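Local coordinates for hypothetical protein PH1109 (Pyrococcus horikoshii, PDB 2D59), which is of unknown function but carries a CoA-binding domain of the Rossmann-like superfamily, built on a five-stranded parallel sheet, at residues 25-30 with 80-85; 51-56 with 63-68. One frame throughout, in Å; residues are numbered along the deposited sequence.

In the fold
From the N terminus, strand 24-28 supplies most of segment 25-30 and meets strand 80-83 after about fifty residues, so contact 1 closes the longer loop of the two. Within that loop the chain passes through helix 37-47 and strand 51-55, then turns back through 63-68 to close contact 2, a short loop nested entirely inside the first. Contact 1 joins two neighbouring inner strands, 24-28 and 80-83, whereas contact 2 fastens an excursion of the chain to the edge strand 51-55. The two centres lie about 10 Å apart and are bridged by strand 24-28, which pairs with both 51-55 and 80-83; A30 and N56 also meet through a hydrogen bond.

Contact 1 (25-30 with 80-85); sequences IALVGA and VVDLFV
A26 and V28 bond in turn to V80, D82 and F84 through four backbone hydrogen bonds. The ladder runs from A26 N to V80 O (2.8 Å), from D82 N to A26 O, from V28 N to D82 O and from F84 N to V28 O (3.0 Å). The N-H...O angle falls from 173° at the first rung to 137° at the last, evidence that the pairing becomes less straight where both strands end. The short strand axes are 4.7 Å apart at closest approach and nearly parallel.

Side chains divide between the two faces of the sheet. On one, I25, L27, V80 and D82 project together, D82 contributing its CB, which touches I25 CG2. L27 puts its branch point obliquely against the F84 ring, L27 CG standing 3.6 Å from F84 CE2, while helix 37-47 packs on both residues. On the other face V28 lies beside L83 and crosses V81 at an angle: V28 CG2 meets V81 CG1 at 3.8 Å and V28 CB meets L83 CD2 at 3.9 Å. Helix 87-100 packs against V28, V81 and L83 there.

Polar detail centres on two groups. V28 O lies at the edge of the F84 ring, near its plane, and is also the acceptor for F84 N. Buried D82 lays its carboxylate beside L27, with D82 OD2 3.8 Å from L27 CD1, but its OD1 is hydrogen-bonded to Q108 NE2, which satisfies that oxygen within the core.

Beyond V28 a type II turn from L27 to A30 leads the chain out of the sheet, with G29 at positive phi (94°). Adjacent parallel strands with helices on both faces, the first ending in a tight glycine turn, are characteristic of the Rossmann-like fold of CoA-binding domains.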
ATOM      1  N   ILE A  25       4.952  -0.033   5.908  1.00 19.83           N
ATOM      2  CA  ILE A  25       4.146   0.346   4.753  1.00 18.44           C
ATOM      3  C   ILE A  25       4.514   1.667   4.095  1.00 21.21           C
ATOM      4  O   ILE A  25       4.652   2.690   4.764  1.00 20.25           O
ATOM      5  CB  ILE A  25       2.639   0.468   5.117  1.00 18.74           C
ATOM      6  CG1 ILE A  25       2.207  -0.681   6.020  1.00 25.06           C
ATOM      7  CG2 ILE A  25       1.791   0.486   3.844  1.00 17.75           C
ATOM      8  CD1 ILE A  25       2.492  -0.413   7.462  1.00 34.76           C
ATOM      9  N   ALA A  26       4.666   1.630   2.776  1.00 21.12           N
ATOM     10  CA  ALA A  26       4.930   2.826   1.997  1.00 20.07           C
ATOM     11  C   ALA A  26       3.556   3.098   1.390  1.00 21.90           C
ATOM     12  O   ALA A  26       3.052   2.298   0.597  1.00 22.35           O
ATOM     13  CB  ALA A  26       5.954   2.544   0.908  1.00 23.23           C
ATOM     14  N   LEU A  27       2.937   4.208   1.773  1.00 18.02           N
ATOM     15  CA  LEU A  27       1.607   4.522   1.269  1.00 16.54           C
ATOM     16  C   LEU A  27       1.688   5.587   0.183  1.00 21.84           C
ATOM     17  O   LEU A  27       1.853   6.776   0.464  1.00 21.00           O
ATOM     18  CB  LEU A  27       0.715   4.974   2.432  1.00 18.99           C
ATOM     19  CG  LEU A  27      -0.798   4.964   2.199  1.00 20.27           C
ATOM     20  CD1 LEU A  27      -1.520   4.525   3.475  1.00 19.94           C
ATOM     21  CD2 LEU A  27      -1.252   6.343   1.754  1.00 21.41           C
ATOM     22  N   VAL A  28       1.570   5.129  -1.062  1.00 21.22           N
ATOM     23  CA  VAL A  28       1.650   5.983  -2.242  1.00 20.37           C
ATOM     24  C   VAL A  28       0.331   6.678  -2.549  1.00 23.31           C
ATOM     25  O   VAL A  28      -0.727   6.048  -2.591  1.00 22.38           O
ATOM     26  CB  VAL A  28       2.082   5.158  -3.471  1.00 22.91           C
ATOM     27  CG1 VAL A  28       2.247   6.062  -4.678  1.00 25.08           C
ATOM     28  CG2 VAL A  28       3.379   4.421  -3.164  1.00 23.58           C
ATOM     29  N   GLY A  29       0.403   7.984  -2.783  1.00 22.58           N
ATOM     30  CA  GLY A  29      -0.799   8.743  -3.060  1.00 18.16           C
ATOM     31  C   GLY A  29      -1.327   9.358  -1.781  1.00 18.72           C
ATOM     32  O   GLY A  29      -2.477   9.794  -1.723  1.00 24.23           O
ATOM     33  N   ALA A  30      -0.480   9.391  -0.755  1.00 19.31           N
ATOM     34  CA  ALA A  30      -0.852   9.957   0.539  1.00 20.82           C
ATOM     35  C   ALA A  30      -1.409  11.365   0.365  1.00 24.01           C
ATOM     36  O   ALA A  30      -0.948  12.124  -0.488  1.00 22.57           O
ATOM     37  CB  ALA A  30       0.356   9.981   1.466  1.00 20.25           C
ATOM     38  N   VAL A  80       5.539  -3.397   2.361  1.00 23.72           N
ATOM     39  CA  VAL A  80       4.312  -3.283   1.579  1.00 19.21           C
ATOM     40  C   VAL A  80       4.158  -1.912   0.926  1.00 23.81           C
ATOM     41  O   VAL A  80       4.289  -0.876   1.581  1.00 22.56           O
ATOM     42  CB  VAL A  80       3.051  -3.528   2.455  1.00 19.76           C
ATOM     43  CG1 VAL A  80       1.792  -3.435   1.595  1.00 18.76           C
ATOM     44  CG2 VAL A  80       3.133  -4.886   3.135  1.00 19.86           C
ATOM     45  N   VAL A  81       3.890  -1.913  -0.373  1.00 19.65           N
ATOM     46  CA  VAL A  81       3.670  -0.671  -1.097  1.00 18.36           C
ATOM     47  C   VAL A  81       2.169  -0.610  -1.372  1.00 19.37           C
ATOM     48  O   VAL A  81       1.643  -1.319  -2.235  1.00 21.22           O
ATOM     49  CB  VAL A  81       4.456  -0.633  -2.419  1.00 21.25           C
ATOM     50  CG1 VAL A  81       4.159   0.665  -3.159  1.00 25.52           C
ATOM     51  CG2 VAL A  81       5.949  -0.733  -2.134  1.00 30.57           C
ATOM     52  N   ASP A  82       1.493   0.242  -0.610  1.00 19.70           N
ATOM     53  CA  ASP A  82       0.046   0.422  -0.676  1.00 18.93           C
ATOM     54  C   ASP A  82      -0.292   1.545  -1.653  1.00 19.18           C
ATOM     55  O   ASP A  82      -0.081   2.719  -1.353  1.00 19.34           O
ATOM     56  CB  ASP A  82      -0.445   0.746   0.736  1.00 18.48           C
ATOM     57  CG  ASP A  82      -1.939   0.648   0.880  1.00 16.28           C
ATOM     58  OD1 ASP A  82      -2.574  -0.088   0.098  1.00 18.93           O
ATOM     59  OD2 ASP A  82      -2.469   1.298   1.805  1.00 19.06           O
ATOM     60  N   LEU A  83      -0.831   1.176  -2.814  1.00 17.55           N
ATOM     61  CA  LEU A  83      -1.147   2.141  -3.869  1.00 17.71           C
ATOM     62  C   LEU A  83      -2.540   2.761  -3.906  1.00 16.73           C
ATOM     63  O   LEU A  83      -3.549   2.062  -3.941  1.00 18.15           O
ATOM     64  CB  LEU A  83      -0.882   1.503  -5.235  1.00 18.25           C
ATOM     65  CG  LEU A  83       0.505   0.920  -5.510  1.00 21.68           C
ATOM     66  CD1 LEU A  83       0.435   0.056  -6.760  1.00 25.23           C
ATOM     67  CD2 LEU A  83       1.530   2.036  -5.671  1.00 22.40           C
ATOM     68  N   PHE A  84      -2.580   4.090  -3.946  1.00 21.02           N
ATOM     69  CA  PHE A  84      -3.836   4.824  -4.020  1.00 23.62           C
ATOM     70  C   PHE A  84      -3.920   5.652  -5.303  1.00 29.04           C
ATOM     71  O   PHE A  84      -4.869   6.412  -5.497  1.00 36.25           O
ATOM     72  CB  PHE A  84      -3.987   5.736  -2.798  1.00 20.91           C
ATOM     73  CG  PHE A  84      -4.381   5.008  -1.545  1.00 18.93           C
ATOM     74  CD1 PHE A  84      -5.722   4.766  -1.260  1.00 18.83           C
ATOM     75  CD2 PHE A  84      -3.411   4.542  -0.661  1.00 19.48           C
ATOM     76  CE1 PHE A  84      -6.093   4.069  -0.107  1.00 16.04           C
ATOM     77  CE2 PHE A  84      -3.771   3.844   0.490  1.00 21.09           C
ATOM     78  CZ  PHE A  84      -5.113   3.609   0.768  1.00 15.77           C
ATOM     79  N   VAL A  85      -2.938   5.487  -6.186  1.00 23.68           N
ATOM     80  CA  VAL A  85      -2.908   6.239  -7.442  1.00 26.63           C
ATOM     81  C   VAL A  85      -3.576   5.538  -8.626  1.00 27.73           C
ATOM     82  O   VAL A  85      -3.827   4.332  -8.596  1.00 27.66           O
ATOM     83  CB  VAL A  85      -1.457   6.600  -7.836  1.00 23.77           C
ATOM     84  CG1 VAL A  85      -0.832   7.476  -6.759  1.00 27.95           C
ATOM     85  CG2 VAL A  85      -0.631   5.335  -8.042  1.00 24.37           C
TER

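Contact 2 (51-56 with 63-68); sequences DVYPVN and LGRKCY
The guanidinium of R65 has V52 O and Y53 CE1 at its edge, near its plane. Its plane stands 60° from that of the Y53 ring, so the two groups are not stacked; R65 NH2 nevertheless comes to 3.2 Å from Y53 CE1 on an oblique line. The Y68 ring has P54 O at its edge, Y68 CD1 being the nearest ring atom at 3.8 Å.

V52 O is gripped by R65 in two ways: NE donates at 2.8 Å, close to the guanidinium plane, and NH2 adds a weak bond. Bends at chi2 (-72°) and chi3 (-65°) fold the arginine back to that carbonyl, and R65 CB rests 3.6 Å from P54 CD.

Further along, the backbones join through a single bridge of V55 with Y68. Y68 N donates to P54 O, and N56 N donates to Y68 O at 2.7 Å. C67 fits beside this pair, C67 SG lying 3.4 Å from N56 N and 4.0 Å from P54 CB. The side chain of N56 leads elsewhere, ND2 bonding to A30 O and OD1 to K58 N.

P54 lacks an N-H, so at this position the strand backbone can offer only its carbonyl, which takes Y68 N. All the hydrogen bonds across the contact end on backbone carbonyls (V52 O, P54 O and Y68 O): an arginine clamps one end of the edge strand, a one-bridge pairing secures the other, and the proline ring packs between them.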
ATOM      1  N   ASP A  51       3.989   1.025  10.754  1.00 19.73           N
ATOM      2  CA  ASP A  51       5.013   2.038  10.484  1.00 19.33           C
ATOM      3  C   ASP A  51       4.660   2.495   9.075  1.00 17.96           C
ATOM      4  O   ASP A  51       4.928   1.787   8.103  1.00 20.31           O
ATOM      5  CB  ASP A  51       6.416   1.421  10.492  1.00 19.92           C
ATOM      6  CG  ASP A  51       6.951   1.186  11.895  1.00 25.51           C
ATOM      7  OD1 ASP A  51       7.990   0.501  12.029  1.00 26.42           O
ATOM      8  OD2 ASP A  51       6.351   1.693  12.861  1.00 21.02           O
ATOM      9  N   VAL A  52       4.047   3.669   8.963  1.00 17.80           N
ATOM     10  CA  VAL A  52       3.619   4.172   7.667  1.00 18.93           C
ATOM     11  C   VAL A  52       4.455   5.340   7.161  1.00 20.20           C
ATOM     12  O   VAL A  52       4.576   6.369   7.825  1.00 19.44           O
ATOM     13  CB  VAL A  52       2.134   4.609   7.714  1.00 17.90           C
ATOM     14  CG1 VAL A  52       1.632   4.925   6.312  1.00 19.20           C
ATOM     15  CG2 VAL A  52       1.287   3.504   8.342  1.00 20.20           C
ATOM     16  N   TYR A  53       5.022   5.157   5.974  1.00 17.28           N
ATOM     17  CA  TYR A  53       5.850   6.160   5.320  1.00 20.07           C
ATOM     18  C   TYR A  53       5.102   6.628   4.077  1.00 19.69           C
ATOM     19  O   TYR A  53       5.117   5.961   3.041  1.00 20.17           O
ATOM     20  CB  TYR A  53       7.196   5.528   4.954  1.00 21.36           C
ATOM     21  CG  TYR A  53       7.889   4.921   6.154  1.00 20.00           C
ATOM     22  CD1 TYR A  53       8.638   5.711   7.028  1.00 22.59           C
ATOM     23  CD2 TYR A  53       7.736   3.569   6.460  1.00 22.64           C
ATOM     24  CE1 TYR A  53       9.208   5.170   8.174  1.00 24.42           C
ATOM     25  CE2 TYR A  53       8.302   3.015   7.602  1.00 21.57           C
ATOM     26  CZ  TYR A  53       9.036   3.819   8.458  1.00 25.65           C
ATOM     27  OH  TYR A  53       9.589   3.273   9.590  1.00 26.21           O
ATOM     28  N   PRO A  54       4.418   7.779   4.172  1.00 20.25           N
ATOM     29  CA  PRO A  54       3.665   8.303   3.031  1.00 21.02           C
ATOM     30  C   PRO A  54       4.529   8.741   1.859  1.00 20.57           C
ATOM     31  O   PRO A  54       5.640   9.240   2.042  1.00 20.27           O
ATOM     32  CB  PRO A  54       2.871   9.455   3.642  1.00 16.12           C
ATOM     33  CG  PRO A  54       3.779   9.944   4.726  1.00 19.12           C
ATOM     34  CD  PRO A  54       4.292   8.665   5.343  1.00 21.41           C
ATOM     35  N   VAL A  55       4.000   8.539   0.656  1.00 19.33           N
ATOM     36  CA  VAL A  55       4.689   8.911  -0.571  1.00 22.00           C
ATOM     37  C   VAL A  55       3.776   9.726  -1.480  1.00 24.57           C
ATOM     38  O   VAL A  55       2.698   9.274  -1.863  1.00 23.28           O
ATOM     39  CB  VAL A  55       5.158   7.672  -1.364  1.00 20.37           C
ATOM     40  CG1 VAL A  55       5.760   8.112  -2.696  1.00 21.31           C
ATOM     41  CG2 VAL A  55       6.168   6.881  -0.555  1.00 22.84           C
ATOM     42  N   ASN A  56       4.218  10.934  -1.815  1.00 24.93           N
ATOM     43  CA  ASN A  56       3.476  11.823  -2.701  1.00 26.46           C
ATOM     44  C   ASN A  56       4.317  13.072  -2.943  1.00 29.73           C
ATOM     45  O   ASN A  56       4.536  13.866  -2.033  1.00 25.73           O
ATOM     46  CB  ASN A  56       2.134  12.233  -2.084  1.00 24.40           C
ATOM     47  CG  ASN A  56       1.199  12.865  -3.104  1.00 29.91           C
ATOM     48  OD1 ASN A  56       1.625  13.650  -3.954  1.00 30.64           O
ATOM     49  ND2 ASN A  56      -0.084  12.530  -3.020  1.00 26.47           N
ATOM     50  N   LEU A  63      -0.338  13.559   8.028  1.00 21.22           N
ATOM     51  CA  LEU A  63      -0.688  12.967   9.313  1.00 19.34           C
ATOM     52  C   LEU A  63       0.500  12.851  10.270  1.00 21.42           C
ATOM     53  O   LEU A  63       0.680  11.830  10.934  1.00 20.74           O
ATOM     54  CB  LEU A  63      -1.335  11.593   9.084  1.00 20.03           C
ATOM     55  CG  LEU A  63      -2.692  11.687   8.374  1.00 17.93           C
ATOM     56  CD1 LEU A  63      -3.163  10.312   7.905  1.00 20.23           C
ATOM     57  CD2 LEU A  63      -3.699  12.311   9.327  1.00 19.20           C
ATOM     58  N   GLY A  64       1.307  13.908  10.337  1.00 20.24           N
ATOM     59  CA  GLY A  64       2.458  13.921  11.224  1.00 20.79           C
ATOM     60  C   GLY A  64       3.630  13.070  10.774  1.00 18.94           C
ATOM     61  O   GLY A  64       4.588  12.884  11.523  1.00 21.92           O
ATOM     62  N   ARG A  65       3.564  12.561   9.549  1.00 17.67           N
ATOM     63  CA  ARG A  65       4.629  11.720   9.013  1.00 18.92           C
ATOM     64  C   ARG A  65       5.327  12.407   7.841  1.00 18.29           C
ATOM     65  O   ARG A  65       4.672  13.028   7.003  1.00 22.90           O
ATOM     66  CB  ARG A  65       4.045  10.385   8.544  1.00 19.96           C
ATOM     67  CG  ARG A  65       3.336   9.595   9.639  1.00 19.40           C
ATOM     68  CD  ARG A  65       4.323   9.005  10.635  1.00 15.78           C
ATOM     69  NE  ARG A  65       5.197   8.015  10.007  1.00 17.27           N
ATOM     70  CZ  ARG A  65       6.277   7.498  10.582  1.00 16.90           C
ATOM     71  NH1 ARG A  65       6.628   7.872  11.806  1.00 16.87           N
ATOM     72  NH2 ARG A  65       7.014   6.608   9.926  1.00 17.68           N
ATOM     73  N   LYS A  66       6.651  12.295   7.784  1.00 20.96           N
ATOM     74  CA  LYS A  66       7.389  12.903   6.683  1.00 21.33           C
ATOM     75  C   LYS A  66       6.964  12.209   5.395  1.00 22.32           C
ATOM     76  O   LYS A  66       6.974  10.981   5.314  1.00 22.98           O
ATOM     77  CB  LYS A  66       8.897  12.745   6.876  1.00 21.70           C
ATOM     78  CG  LYS A  66       9.709  13.355   5.741  1.00 28.94           C
ATOM     79  CD  LYS A  66      11.200  13.242   5.989  1.00 30.56           C
ATOM     80  CE  LYS A  66      11.987  13.865   4.847  1.00 35.46           C
ATOM     81  NZ  LYS A  66      13.453  13.795   5.092  1.00 41.89           N
ATOM     82  N   CYS A  67       6.596  12.997   4.391  1.00 22.85           N
ATOM     83  CA  CYS A  67       6.150  12.447   3.116  1.00 24.26           C
ATOM     84  C   CYS A  67       7.236  12.551   2.046  1.00 26.42           C
ATOM     85  O   CYS A  67       7.780  13.629   1.811  1.00 28.65           O
ATOM     86  CB  CYS A  67       4.889  13.177   2.662  1.00 20.94           C
ATOM     87  SG  CYS A  67       4.031  12.404   1.279  1.00 24.06           S
ATOM     88  N   TYR A  68       7.542  11.428   1.402  1.00 26.54           N
ATOM     89  CA  TYR A  68       8.577  11.387   0.371  1.00 28.25           C
ATOM     90  C   TYR A  68       8.013  11.435  -1.051  1.00 31.18           C
ATOM     91  O   TYR A  68       6.903  10.970  -1.309  1.00 29.09           O
ATOM     92  CB  TYR A  68       9.435  10.128   0.546  1.00 26.12           C
ATOM     93  CG  TYR A  68      10.059  10.003   1.919  1.00 30.54           C
ATOM     94  CD1 TYR A  68       9.302   9.599   3.021  1.00 27.12           C
ATOM     95  CD2 TYR A  68      11.401  10.318   2.123  1.00 26.50           C
ATOM     96  CE1 TYR A  68       9.868   9.514   4.293  1.00 29.41           C
ATOM     97  CE2 TYR A  68      11.976  10.238   3.389  1.00 31.20           C
ATOM     98  CZ  TYR A  68      11.208   9.836   4.467  1.00 32.72           C
ATOM     99  OH  TYR A  68      11.782   9.758   5.716  1.00 34.92           O
TER